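Local coordinates for protein beta subunit of photoactivated adenylyl cyclase (Beggiatoa sp. PS, PDB 5M2A) that senses blue light through its flavin-binding BLUF domain and, once photoactivated, probably converts ATP to cyclic AMP in its cyclase domain, at residues L8-K13 / K63-I68; G41-L46 / F50-E55; P131-Y136 / V256-M261; N76-K81 / V125-M130. All blocks are in the same frame, centred on the assembly; numbering follows the deposited sequence. Where two conformers were deposited one is given.

Interactions 1 and 2 form two sides of the flavin pocket in the BLUF domain, and their centres are 9 Å apart. They meet where Tyr10 OH lies 2.5 Å from Gln52 OE1. Strand 5-14 links both to interaction 4: Val9 O lies 2.7 Å from Leu80 N, and the centres of interactions 1 and 4 are 14 Å apart. Interaction 4 then packs the BLUF sheet on helix 110-129. That helix is followed in the chain by helix 132-139 of interaction 3, and Ile135 CG1 packs 3.8 Å from Met130 CB. Interaction 3 reaches the cyclase sheet, with its centre about 24 Å from that of interaction 1. All four contacts touch the second subunit.

Interaction 1: L8-K13 / K63-I68; sequences LVYISK and KLYKKI. With FMN (flavin mononucleotide), chain F.
Tyr65 carries its CG anti to the backbone N (chi1 -171°), and this turns its ring from helix 58-69 toward strand 5-14. Tyr10 has its CG between the backbone N and the carbonyl carbon (chi1 75°), and its ring reaches back toward the helix. The two side chains run antiparallel, one past the other. The ring planes are 55° apart, an oblique pair with centroids separated by 5.6 Å. Tyr10 CD2 comes in at the edge of the Tyr65 ring, 3.5 Å from CE1. Leu8 CD1 packs 3.9 Å from Tyr65 CD1 and also lies at the edge of the Tyr10 ring, in its plane. Ile68 CG2 meets Tyr10 OH at 3.3 Å. The flavin closes the group: Ile68 CD1 is 3.5 Å from FMN N5, and Leu64 CD1 is 3.3 Å from FMN C2. Lys67 NZ makes a weak hydrogen bond to the ribityl O4'. The polar end of Tyr10 is hydrogen-bonded to Gln52 OE1. A phenylalanine here would keep the ring but would probably leave that amide oxygen without its hydroxyl partner. A tyrosine paired with a glutamine beside the flavin ring is the hallmark of BLUF photoreceptor domains.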
# COMPACT_ATOMS: atom_id res chain seq x y z
N LEU A 8 -25.57 8.64 -3.23
CA LEU A 8 -24.42 7.94 -2.68
C LEU A 8 -24.60 6.44 -2.83
O LEU A 8 -25.71 5.91 -2.85
CB LEU A 8 -24.18 8.32 -1.21
CG LEU A 8 -25.17 8.00 -0.09
CD1 LEU A 8 -25.05 6.56 0.39
CD2 LEU A 8 -24.95 8.95 1.08
N VAL A 9 -23.47 5.74 -2.92
CA VAL A 9 -23.45 4.29 -3.03
C VAL A 9 -22.43 3.79 -2.04
O VAL A 9 -21.35 4.37 -1.92
CB VAL A 9 -23.10 3.82 -4.45
CG1 VAL A 9 -23.21 2.31 -4.56
CG2 VAL A 9 -24.00 4.50 -5.48
N TYR A 10 -22.78 2.74 -1.30
CA TYR A 10 -21.87 2.17 -0.32
C TYR A 10 -22.00 0.66 -0.32
O TYR A 10 -23.00 0.10 -0.77
CB TYR A 10 -22.11 2.74 1.09
CG TYR A 10 -23.34 2.22 1.80
CD1 TYR A 10 -23.32 1.01 2.48
CD2 TYR A 10 -24.52 2.95 1.80
CE1 TYR A 10 -24.45 0.53 3.12
CE2 TYR A 10 -25.65 2.48 2.44
CZ TYR A 10 -25.61 1.27 3.10
OH TYR A 10 -26.74 0.80 3.75
N ILE A 11 -20.97 0.01 0.21
CA ILE A 11 -21.00 -1.42 0.47
C ILE A 11 -20.73 -1.64 1.96
O ILE A 11 -20.14 -0.81 2.65
CB ILE A 11 -19.98 -2.18 -0.38
CG1 ILE A 11 -18.58 -1.61 -0.16
CG2 ILE A 11 -20.36 -2.09 -1.84
CD1 ILE A 11 -17.53 -2.30 -0.98
N SER A 12 -21.18 -2.79 2.44
CA SER A 12 -21.01 -3.12 3.85
C SER A 12 -21.01 -4.63 4.02
O SER A 12 -21.44 -5.38 3.14
CB SER A 12 -22.10 -2.48 4.71
OG SER A 12 -23.34 -3.13 4.50
N LYS A 13 -20.51 -5.06 5.17
CA LYS A 13 -20.54 -6.46 5.58
C LYS A 13 -21.72 -6.68 6.51
O LYS A 13 -21.86 -5.98 7.52
CB LYS A 13 -19.24 -6.85 6.28
CG LYS A 13 -19.17 -8.31 6.68
CD LYS A 13 -17.83 -8.65 7.32
CE LYS A 13 -17.75 -10.10 7.74
NZ LYS A 13 -16.45 -10.45 8.38
N LYS A 63 -28.64 12.90 6.66
CA LYS A 63 -29.26 12.49 7.92
C LYS A 63 -29.44 10.98 7.96
O LYS A 63 -29.15 10.33 8.98
CB LYS A 63 -30.61 13.18 8.10
CG LYS A 63 -30.53 14.68 8.29
CD LYS A 63 -31.91 15.30 8.44
CE LYS A 63 -32.51 14.94 9.79
NZ LYS A 63 -31.57 15.30 10.89
N LEU A 64 -29.94 10.39 6.87
CA LEU A 64 -30.18 8.95 6.84
C LEU A 64 -28.88 8.17 6.90
O LEU A 64 -28.78 7.15 7.61
CB LEU A 64 -30.97 8.58 5.59
CG LEU A 64 -31.09 7.09 5.27
CD1 LEU A 64 -31.72 6.36 6.43
CD2 LEU A 64 -31.87 6.87 3.98
N TYR A 65 -27.86 8.60 6.15
CA TYR A 65 -26.61 7.86 6.13
C TYR A 65 -25.91 7.90 7.49
O TYR A 65 -25.24 6.93 7.87
CB TYR A 65 -25.69 8.40 5.03
CG TYR A 65 -24.46 7.55 4.78
CD1 TYR A 65 -24.57 6.27 4.26
CD2 TYR A 65 -23.19 8.03 5.07
CE1 TYR A 65 -23.45 5.49 4.03
CE2 TYR A 65 -22.06 7.26 4.85
CZ TYR A 65 -22.20 5.99 4.33
OH TYR A 65 -21.08 5.22 4.09
N LYS A 66 -26.07 8.99 8.23
CA LYS A 66 -25.53 9.03 9.59
C LYS A 66 -26.14 7.94 10.45
O LYS A 66 -25.45 7.32 11.27
CB LYS A 66 -25.77 10.41 10.21
CG LYS A 66 -24.51 11.25 10.36
CD LYS A 66 -24.82 12.62 10.94
CE LYS A 66 -25.29 13.59 9.87
NZ LYS A 66 -24.21 13.89 8.89
N LYS A 67 -27.43 7.66 10.27
CA LYS A 67 -28.09 6.62 11.05
C LYS A 67 -27.69 5.24 10.56
O LYS A 67 -27.45 4.33 11.37
CB LYS A 67 -29.61 6.79 10.98
CG LYS A 67 -30.10 8.16 11.39
CD LYS A 67 -31.61 8.21 11.36
CE LYS A 67 -32.14 7.61 10.06
NZ LYS A 67 -33.62 7.75 9.95
N ILE A 68 -27.64 5.05 9.24
CA ILE A 68 -27.22 3.76 8.70
C ILE A 68 -25.84 3.39 9.22
O ILE A 68 -25.57 2.22 9.54
CB ILE A 68 -27.26 3.80 7.16
CG1 ILE A 68 -28.71 3.91 6.66
CG2 ILE A 68 -26.61 2.56 6.57
CD1 ILE A 68 -28.83 3.94 5.15
N1 FMN F . -33.43 3.19 7.18
C2 FMN F . -34.10 4.09 6.37
O2 FMN F . -34.91 4.87 6.85
N3 FMN F . -33.85 4.13 5.01
C4 FMN F . -32.93 3.26 4.46
O4 FMN F . -32.71 3.29 3.25
C4A FMN F . -32.26 2.36 5.26
N5 FMN F . -31.36 1.50 4.69
C5A FMN F . -30.69 0.60 5.48
C6 FMN F . -29.77 -0.26 4.89
C7 FMN F . -29.09 -1.18 5.67
C7M FMN F . -28.11 -2.10 5.01
C8 FMN F . -29.32 -1.24 7.05
C8M FMN F . -28.59 -2.22 7.90
C9 FMN F . -30.24 -0.37 7.64
C9A FMN F . -30.92 0.55 6.85
N10 FMN F . -31.83 1.41 7.43
C10 FMN F . -32.51 2.32 6.63
C1' FMN F . -32.08 1.33 8.91
C2' FMN F . -31.62 2.54 9.70
O2' FMN F . -30.28 2.37 10.09
C3' FMN F . -32.49 2.67 10.94
O3' FMN F . -32.57 1.42 11.58
C4' FMN F . -33.90 3.13 10.56
O4' FMN F . -33.82 4.37 9.90
C5' FMN F . -34.79 3.29 11.79
O5' FMN F . -34.21 4.24 12.65
P FMN F . -35.03 4.81 13.91
O1P FMN F . -35.99 5.87 13.41
O2P FMN F . -35.80 3.68 14.56
O3P FMN F . -34.06 5.41 14.90

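Interaction 2: G41-L46 / F50-E55; sequences GVLLYL and FFQILE. With FMN (flavin mononucleotide), chain F.
Phe50 and Tyr45 are neighbours that extend in the same direction, with Tyr45 CB 3.5 Å from Phe50 CD1. The flavin methyl C7M sits over one face of the Phe50 ring, offset toward the rim and 3.5 Å above the plane. Leu43 crosses Gln52 obliquely, and its CD1 packs against Gln52 CB at 3.8 Å. Val42, Leu44, Phe51 and Ile53 are on the other face of the sheet. There Val42 and Ile53 run alongside each other, and the edge of the Phe51 ring meets Leu44 O in its plane. The two strands form an antiparallel beta hairpin of the BLUF sheet. Val42 with Ile53 and Leu44 with Phe51 are its hydrogen-bonded pairs. Gly41 CA approaches Ile53 O at 3.1 Å, where a side chain would clash. Gln52 is extended, its chi1 of -164° turning CG away from the backbone N, and its amide reaches the flavin. Its NE2 donates to FMN N5 at 3.0 Å, N-H...N angle 155°, and more weakly to FMN O4. A leucine in its place would probably leave FMN N5 without this donor and Tyr10 OH without its amide mate. Leu54 CD2 comes within 3.6 Å of FMN O4.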
# COMPACT_ATOMS: atom_id res chain seq x y z
N GLY A 41 -34.09 4.65 -3.75
CA GLY A 41 -32.88 3.87 -3.90
C GLY A 41 -33.15 2.39 -3.95
O GLY A 41 -34.29 1.93 -4.08
N VAL A 42 -32.05 1.63 -3.89
CA VAL A 42 -32.09 0.18 -3.98
C VAL A 42 -31.14 -0.40 -2.94
O VAL A 42 -30.09 0.19 -2.64
CB VAL A 42 -31.71 -0.35 -5.38
CG1 VAL A 42 -32.73 0.06 -6.40
CG2 VAL A 42 -30.33 0.14 -5.79
N LEU A 43 -31.51 -1.55 -2.40
CA LEU A 43 -30.67 -2.29 -1.46
C LEU A 43 -30.52 -3.70 -1.99
O LEU A 43 -31.50 -4.43 -2.12
CB LEU A 43 -31.29 -2.30 -0.05
CG LEU A 43 -30.57 -3.14 1.00
CD1 LEU A 43 -29.17 -2.58 1.26
CD2 LEU A 43 -31.39 -3.19 2.29
N LEU A 44 -29.29 -4.08 -2.34
CA LEU A 44 -28.97 -5.41 -2.81
C LEU A 44 -28.12 -6.13 -1.78
O LEU A 44 -27.28 -5.52 -1.12
CB LEU A 44 -28.22 -5.38 -4.15
CG LEU A 44 -28.99 -5.36 -5.46
CD1 LEU A 44 -29.64 -4.02 -5.66
CD2 LEU A 44 -28.06 -5.67 -6.62
N TYR A 45 -28.34 -7.43 -1.63
CA TYR A 45 -27.41 -8.20 -0.80
C TYR A 45 -27.02 -9.49 -1.51
O TYR A 45 -27.81 -10.08 -2.26
CB TYR A 45 -27.95 -8.47 0.61
CG TYR A 45 -29.28 -9.15 0.73
CD1 TYR A 45 -30.46 -8.45 0.50
CD2 TYR A 45 -29.37 -10.48 1.13
CE1 TYR A 45 -31.69 -9.07 0.64
CE2 TYR A 45 -30.59 -11.10 1.27
CZ TYR A 45 -31.74 -10.39 1.02
OH TYR A 45 -32.97 -11.01 1.16
N LEU A 46 -25.77 -9.89 -1.27
CA LEU A 46 -25.17 -11.00 -2.00
C LEU A 46 -24.02 -11.53 -1.16
O LEU A 46 -23.05 -10.79 -0.93
CB LEU A 46 -24.67 -10.56 -3.38
CG LEU A 46 -24.10 -11.64 -4.29
CD1 LEU A 46 -25.16 -12.69 -4.62
CD2 LEU A 46 -23.54 -11.03 -5.56
N PHE A 50 -23.86 -6.12 1.73
CA PHE A 50 -24.92 -5.19 1.36
C PHE A 50 -24.38 -4.21 0.33
O PHE A 50 -23.23 -3.79 0.41
CB PHE A 50 -25.43 -4.41 2.58
CG PHE A 50 -26.42 -5.15 3.44
CD1 PHE A 50 -27.47 -5.85 2.87
CD2 PHE A 50 -26.31 -5.12 4.82
CE1 PHE A 50 -28.39 -6.51 3.67
CE2 PHE A 50 -27.22 -5.78 5.63
CZ PHE A 50 -28.26 -6.48 5.05
N PHE A 51 -25.23 -3.84 -0.63
CA PHE A 51 -24.96 -2.76 -1.56
C PHE A 51 -26.16 -1.83 -1.47
O PHE A 51 -27.29 -2.30 -1.58
CB PHE A 51 -24.82 -3.25 -3.02
CG PHE A 51 -23.87 -4.40 -3.20
CD1 PHE A 51 -24.17 -5.66 -2.71
CD2 PHE A 51 -22.69 -4.23 -3.91
CE1 PHE A 51 -23.29 -6.72 -2.88
CE2 PHE A 51 -21.82 -5.30 -4.08
CZ PHE A 51 -22.13 -6.54 -3.57
N GLN A 52 -25.94 -0.54 -1.27
CA GLN A 52 -27.09 0.35 -1.26
C GLN A 52 -26.81 1.63 -2.02
O GLN A 52 -25.72 2.20 -1.93
CB GLN A 52 -27.55 0.68 0.17
CG GLN A 52 -28.98 1.29 0.19
CD GLN A 52 -29.55 1.44 1.59
OE1 GLN A 52 -28.81 1.55 2.57
NE2 GLN A 52 -30.87 1.45 1.69
N ILE A 53 -27.82 2.08 -2.76
CA ILE A 53 -27.81 3.37 -3.44
C ILE A 53 -28.93 4.20 -2.83
O ILE A 53 -30.06 3.73 -2.72
CB ILE A 53 -28.04 3.20 -4.96
CG1 ILE A 53 -27.02 2.21 -5.55
CG2 ILE A 53 -27.95 4.55 -5.66
CD1 ILE A 53 -27.25 1.89 -7.03
N LEU A 54 -28.59 5.41 -2.39
CA LEU A 54 -29.54 6.35 -1.80
C LEU A 54 -29.52 7.65 -2.59
O LEU A 54 -28.46 8.11 -3.01
CB LEU A 54 -29.18 6.64 -0.33
CG LEU A 54 -29.21 5.49 0.68
CD1 LEU A 54 -28.67 5.95 2.03
CD2 LEU A 54 -30.62 4.93 0.83
N GLU A 55 -30.70 8.24 -2.82
CA GLU A 55 -30.75 9.51 -3.52
C GLU A 55 -31.88 10.36 -2.97
O GLU A 55 -32.90 9.85 -2.49
CB GLU A 55 -30.91 9.32 -5.03
CG GLU A 55 -31.87 8.22 -5.43
CD GLU A 55 -31.98 8.05 -6.93
OE1 GLU A 55 -32.93 7.38 -7.38
OE2 GLU A 55 -31.11 8.57 -7.66
N1 FMN F . -33.43 3.19 7.18
C2 FMN F . -34.10 4.09 6.37
O2 FMN F . -34.91 4.87 6.85
N3 FMN F . -33.85 4.13 5.01
C4 FMN F . -32.93 3.26 4.46
O4 FMN F . -32.71 3.29 3.25
C4A FMN F . -32.26 2.36 5.26
N5 FMN F . -31.36 1.50 4.69
C5A FMN F . -30.69 0.60 5.48
C6 FMN F . -29.77 -0.26 4.89
C7 FMN F . -29.09 -1.18 5.67
C7M FMN F . -28.11 -2.10 5.01
C8 FMN F . -29.32 -1.24 7.05
C8M FMN F . -28.59 -2.22 7.90
C9 FMN F . -30.24 -0.37 7.64
C9A FMN F . -30.92 0.55 6.85
N10 FMN F . -31.83 1.41 7.43
C10 FMN F . -32.51 2.32 6.63
C1' FMN F . -32.08 1.33 8.91
C2' FMN F . -31.62 2.54 9.70
O2' FMN F . -30.28 2.37 10.09
C3' FMN F . -32.49 2.67 10.94
O3' FMN F . -32.57 1.42 11.58
C4' FMN F . -33.90 3.13 10.56
O4' FMN F . -33.82 4.37 9.90
C5' FMN F . -34.79 3.29 11.79
O5' FMN F . -34.21 4.24 12.65
P FMN F . -35.03 4.81 13.91
O1P FMN F . -35.99 5.87 13.41
O2P FMN F . -35.80 3.68 14.56
O3P FMN F . -34.06 5.41 14.90

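Interaction 3: P131-Y136 / V256-M261; sequences PARVIY and VIEGNM
Arg133 of helix 132-139 meets Glu258 of strand 247-258, which belongs to the sheet of the class III nucleotide cyclase domain. Only 93 Å² is buried between the two segments. The closer part is carbon against oxygen. Chi1 near 170° swings the arginine CG off the backbone N, and a bend at chi2 carries the aliphatic stem past the carboxylate. Arg133 CG comes 3.7 Å from Glu258 OE1, and Arg133 CB is 3.9 Å from the same oxygen. Glu258, a buried residue, also packs on Lys154, Leu271 and His269. The looser part is the charged end of the partly exposed Arg133. The planes of guanidinium and carboxylate are nearly parallel, 10° apart, but the carboxylate is shifted sidelong, and only OE2 lies over the guanidinium, on the NE side. The attraction is one of charge and probably modest. Arg133 also touches Glu197 of strand 197-202. Past Glu258 the chain turns a corner at Gly259, where the backbone angles would jam a side chain against the carbonyl O of Glu258. Asn260 then hydrogen-bonds to Tyr129 of the second subunit. Glu258 OE2 is 3.8 Å from Arg133 NE, a long salt bridge in which no N-H points at the oxygen.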
# COMPACT_ATOMS: atom_id res chain seq x y z
N PRO A 131 -3.36 2.92 2.13
CA PRO A 131 -3.09 3.87 3.22
C PRO A 131 -4.42 4.43 3.71
O PRO A 131 -5.36 4.58 2.93
CB PRO A 131 -2.22 4.94 2.56
CG PRO A 131 -1.72 4.33 1.27
CD PRO A 131 -2.77 3.34 0.85
N ALA A 132 -4.50 4.73 5.01
CA ALA A 132 -5.78 5.17 5.57
C ALA A 132 -6.29 6.44 4.89
O ALA A 132 -7.50 6.64 4.75
CB ALA A 132 -5.65 5.38 7.07
N ARG A 133 -5.37 7.31 4.47
CA ARG A 133 -5.75 8.54 3.78
C ARG A 133 -6.53 8.25 2.50
O ARG A 133 -7.49 8.96 2.17
CB ARG A 133 -4.49 9.35 3.48
CG ARG A 133 -4.68 10.54 2.58
CD ARG A 133 -5.58 11.58 3.20
NE ARG A 133 -5.58 12.81 2.40
CZ ARG A 133 -6.39 13.84 2.63
NH1 ARG A 133 -7.26 13.80 3.63
NH2 ARG A 133 -6.32 14.90 1.84
N VAL A 134 -6.16 7.19 1.79
CA VAL A 134 -6.88 6.87 0.55
C VAL A 134 -8.30 6.40 0.85
O VAL A 134 -9.25 6.78 0.16
CB VAL A 134 -6.11 5.81 -0.25
CG1 VAL A 134 -6.98 5.36 -1.38
CG2 VAL A 134 -4.79 6.38 -0.78
N ILE A 135 -8.45 5.55 1.87
CA ILE A 135 -9.78 5.09 2.26
C ILE A 135 -10.64 6.27 2.69
O ILE A 135 -11.83 6.35 2.36
CB ILE A 135 -9.66 4.03 3.37
CG1 ILE A 135 -8.99 2.77 2.82
CG2 ILE A 135 -11.04 3.71 3.97
CD1 ILE A 135 -9.72 2.12 1.66
N TYR A 136 -10.05 7.20 3.44
CA TYR A 136 -10.77 8.40 3.85
C TYR A 136 -11.28 9.18 2.65
O TYR A 136 -12.47 9.55 2.59
CB TYR A 136 -9.85 9.27 4.71
CG TYR A 136 -10.48 10.57 5.13
CD1 TYR A 136 -11.30 10.63 6.25
CD2 TYR A 136 -10.26 11.73 4.41
CE1 TYR A 136 -11.88 11.81 6.64
CE2 TYR A 136 -10.84 12.92 4.79
CZ TYR A 136 -11.65 12.96 5.91
OH TYR A 136 -12.23 14.15 6.29
N VAL A 256 4.83 18.56 5.69
CA VAL A 256 5.04 17.42 4.82
C VAL A 256 4.10 17.56 3.64
O VAL A 256 2.98 18.06 3.78
CB VAL A 256 4.82 16.07 5.53
CG1 VAL A 256 5.85 15.88 6.65
CG2 VAL A 256 3.42 15.96 6.08
N ILE A 257 4.57 17.16 2.48
CA ILE A 257 3.74 17.11 1.29
C ILE A 257 3.04 15.76 1.29
O ILE A 257 3.69 14.72 1.45
CB ILE A 257 4.58 17.30 0.02
CG1 ILE A 257 5.29 18.65 0.08
CG2 ILE A 257 3.70 17.20 -1.23
CD1 ILE A 257 6.26 18.87 -1.07
N GLU A 258 1.72 15.77 1.15
CA GLU A 258 0.93 14.54 1.14
C GLU A 258 0.21 14.43 -0.19
O GLU A 258 -0.40 15.40 -0.65
CB GLU A 258 -0.09 14.53 2.29
CG GLU A 258 -1.04 13.33 2.24
CD GLU A 258 -1.72 13.04 3.57
OE1 GLU A 258 -1.56 11.91 4.09
OE2 GLU A 258 -2.42 13.93 4.09
N GLY A 259 0.31 13.27 -0.82
CA GLY A 259 -0.37 13.08 -2.08
C GLY A 259 0.22 11.94 -2.89
O GLY A 259 1.04 11.16 -2.41
N ASN A 260 -0.24 11.86 -4.13
CA ASN A 260 0.18 10.82 -5.05
C ASN A 260 1.56 11.13 -5.60
O ASN A 260 1.82 12.25 -6.03
CB ASN A 260 -0.82 10.72 -6.21
CG ASN A 260 -2.22 10.45 -5.73
OD1 ASN A 260 -2.42 9.62 -4.84
ND2 ASN A 260 -3.20 11.14 -6.31
N MET A 261 2.44 10.13 -5.59
CA MET A 261 3.77 10.31 -6.14
C MET A 261 4.21 9.03 -6.85
O MET A 261 3.83 7.92 -6.47
CB MET A 261 4.78 10.70 -5.06
CG MET A 261 4.75 12.19 -4.75
SD MET A 261 5.35 12.56 -3.10
CE MET A 261 3.82 12.71 -2.17

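Interaction 4: N76-K81 / V125-M130; sequences NILCLK and VLEKYM
Between residues 76-81 and 125-130 the backbones are nearest at Leu78 and Glu127, CA atoms 9.4 Å apart, so the gap is bridged by side chains. The two side chains approach from opposite directions. In Leu78 a trans chi1 (175°) sends CD2 at the helix. The methyl sits above the carboxylate carbon, out of the carboxylate plane, with Leu78 CD2 3.3 Å from Glu127 CD. It is nearly as near to both oxygens: Leu78 CD2 is 3.4 Å from Glu127 OE2 and 3.6 Å from OE1. No hydrogen bond joins the two segments. The charge of Glu127 is met from its own helix instead. OE1 is hydrogen-bonded to His123 ND1 and OE2 forms a salt bridge with Arg124, which probably fixes the rotation of the carboxylate under the methyl. Arg124 also hydrogen-bonds to Asn76 O. It thus ties the backbone of the exposed Asn76 to the helix. Leu80 and Lys81 both face Val9 in a classic beta bulge. The strand is paired with strand 5-14, whose Ile11 also touches Glu127. On the other side of the sheet Ile77 packs on Tyr65 of helix 58-69. From helix 110-129, Lys128 NZ hydrogen-bonds to Ser264 O of the second subunit.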
# COMPACT_ATOMS: atom_id res chain seq x y z
N ASN A 76 -17.98 -2.65 8.61
CA ASN A 76 -17.01 -2.38 7.54
C ASN A 76 -17.68 -1.62 6.40
O ASN A 76 -17.66 -2.03 5.23
CB ASN A 76 -16.35 -3.67 7.04
CG ASN A 76 -15.12 -3.40 6.19
OD1 ASN A 76 -14.71 -4.24 5.38
ND2 ASN A 76 -14.52 -2.23 6.37
N ILE A 77 -18.29 -0.50 6.74
CA ILE A 77 -19.04 0.30 5.77
C ILE A 77 -18.07 1.19 5.00
O ILE A 77 -17.27 1.92 5.58
CB ILE A 77 -20.12 1.13 6.47
CG1 ILE A 77 -21.07 0.20 7.23
CG2 ILE A 77 -20.87 1.98 5.44
CD1 ILE A 77 -21.93 0.93 8.25
N LEU A 78 -18.15 1.13 3.67
CA LEU A 78 -17.33 1.97 2.81
C LEU A 78 -18.24 2.62 1.77
O LEU A 78 -18.82 1.92 0.93
CB LEU A 78 -16.21 1.18 2.14
CG LEU A 78 -15.38 1.97 1.12
CD1 LEU A 78 -14.70 3.16 1.77
CD2 LEU A 78 -14.36 1.09 0.42
N CYS A 79 -18.35 3.94 1.83
CA CYS A 79 -19.03 4.68 0.78
C CYS A 79 -18.12 4.78 -0.43
O CYS A 79 -16.98 5.25 -0.33
CB CYS A 79 -19.43 6.07 1.27
SG CYS A 79 -20.32 7.04 0.03
N LEU A 80 -18.62 4.33 -1.59
CA LEU A 80 -17.81 4.21 -2.80
C LEU A 80 -17.93 5.39 -3.74
O LEU A 80 -16.99 5.67 -4.49
CB LEU A 80 -18.20 2.95 -3.57
CG LEU A 80 -17.94 1.61 -2.89
CD1 LEU A 80 -18.44 0.51 -3.80
CD2 LEU A 80 -16.46 1.45 -2.59
N LYS A 81 -19.05 6.09 -3.72
CA LYS A 81 -19.27 7.13 -4.70
C LYS A 81 -20.33 8.07 -4.16
O LYS A 81 -21.31 7.64 -3.55
CB LYS A 81 -19.71 6.53 -6.05
CG LYS A 81 -20.10 7.57 -7.09
CD LYS A 81 -20.81 6.94 -8.28
CE LYS A 81 -19.83 6.35 -9.29
NZ LYS A 81 -20.55 5.68 -10.41
N VAL A 125 -10.57 -6.97 -0.28
CA VAL A 125 -9.19 -7.34 0.02
C VAL A 125 -8.27 -6.15 -0.22
O VAL A 125 -7.49 -5.76 0.66
CB VAL A 125 -8.76 -8.55 -0.82
CG1 VAL A 125 -7.26 -8.78 -0.64
CG2 VAL A 125 -9.52 -9.78 -0.39
N LEU A 126 -8.36 -5.56 -1.41
CA LEU A 126 -7.53 -4.40 -1.76
C LEU A 126 -7.67 -3.27 -0.75
O LEU A 126 -6.68 -2.59 -0.47
CB LEU A 126 -7.89 -3.90 -3.15
CG LEU A 126 -7.75 -4.80 -4.38
CD1 LEU A 126 -7.59 -3.94 -5.62
CD2 LEU A 126 -6.60 -5.77 -4.26
N GLU A 127 -8.88 -3.03 -0.22
CA GLU A 127 -9.08 -2.00 0.79
C GLU A 127 -8.11 -2.13 1.95
O GLU A 127 -7.68 -1.12 2.53
CB GLU A 127 -10.50 -2.06 1.36
CG GLU A 127 -11.57 -1.50 0.43
CD GLU A 127 -12.95 -1.90 0.90
OE1 GLU A 127 -13.71 -2.48 0.10
OE2 GLU A 127 -13.25 -1.66 2.09
N LYS A 128 -7.78 -3.37 2.33
CA LYS A 128 -6.90 -3.54 3.47
C LYS A 128 -5.49 -3.04 3.21
O LYS A 128 -4.79 -2.67 4.16
CB LYS A 128 -6.86 -5.01 3.88
CG LYS A 128 -8.22 -5.62 4.18
CD LYS A 128 -8.06 -7.03 4.72
CE LYS A 128 -9.41 -7.64 5.06
NZ LYS A 128 -10.15 -6.78 6.00
N TYR A 129 -5.05 -3.04 1.95
CA TYR A 129 -3.69 -2.59 1.64
C TYR A 129 -3.59 -1.08 1.43
O TYR A 129 -2.49 -0.58 1.23
CB TYR A 129 -3.16 -3.31 0.40
CG TYR A 129 -2.89 -4.78 0.62
CD1 TYR A 129 -3.91 -5.71 0.59
CD2 TYR A 129 -1.59 -5.23 0.87
CE1 TYR A 129 -3.67 -7.05 0.80
CE2 TYR A 129 -1.34 -6.57 1.09
CZ TYR A 129 -2.38 -7.48 1.04
OH TYR A 129 -2.13 -8.82 1.26
N MET A 130 -4.70 -0.37 1.46
CA MET A 130 -4.64 1.06 1.17
C MET A 130 -4.10 1.83 2.37
O MET A 130 -4.34 1.46 3.52
CB MET A 130 -6.01 1.59 0.81
CG MET A 130 -6.64 0.87 -0.37
SD MET A 130 -5.58 0.91 -1.82
CE MET A 130 -5.71 2.57 -2.24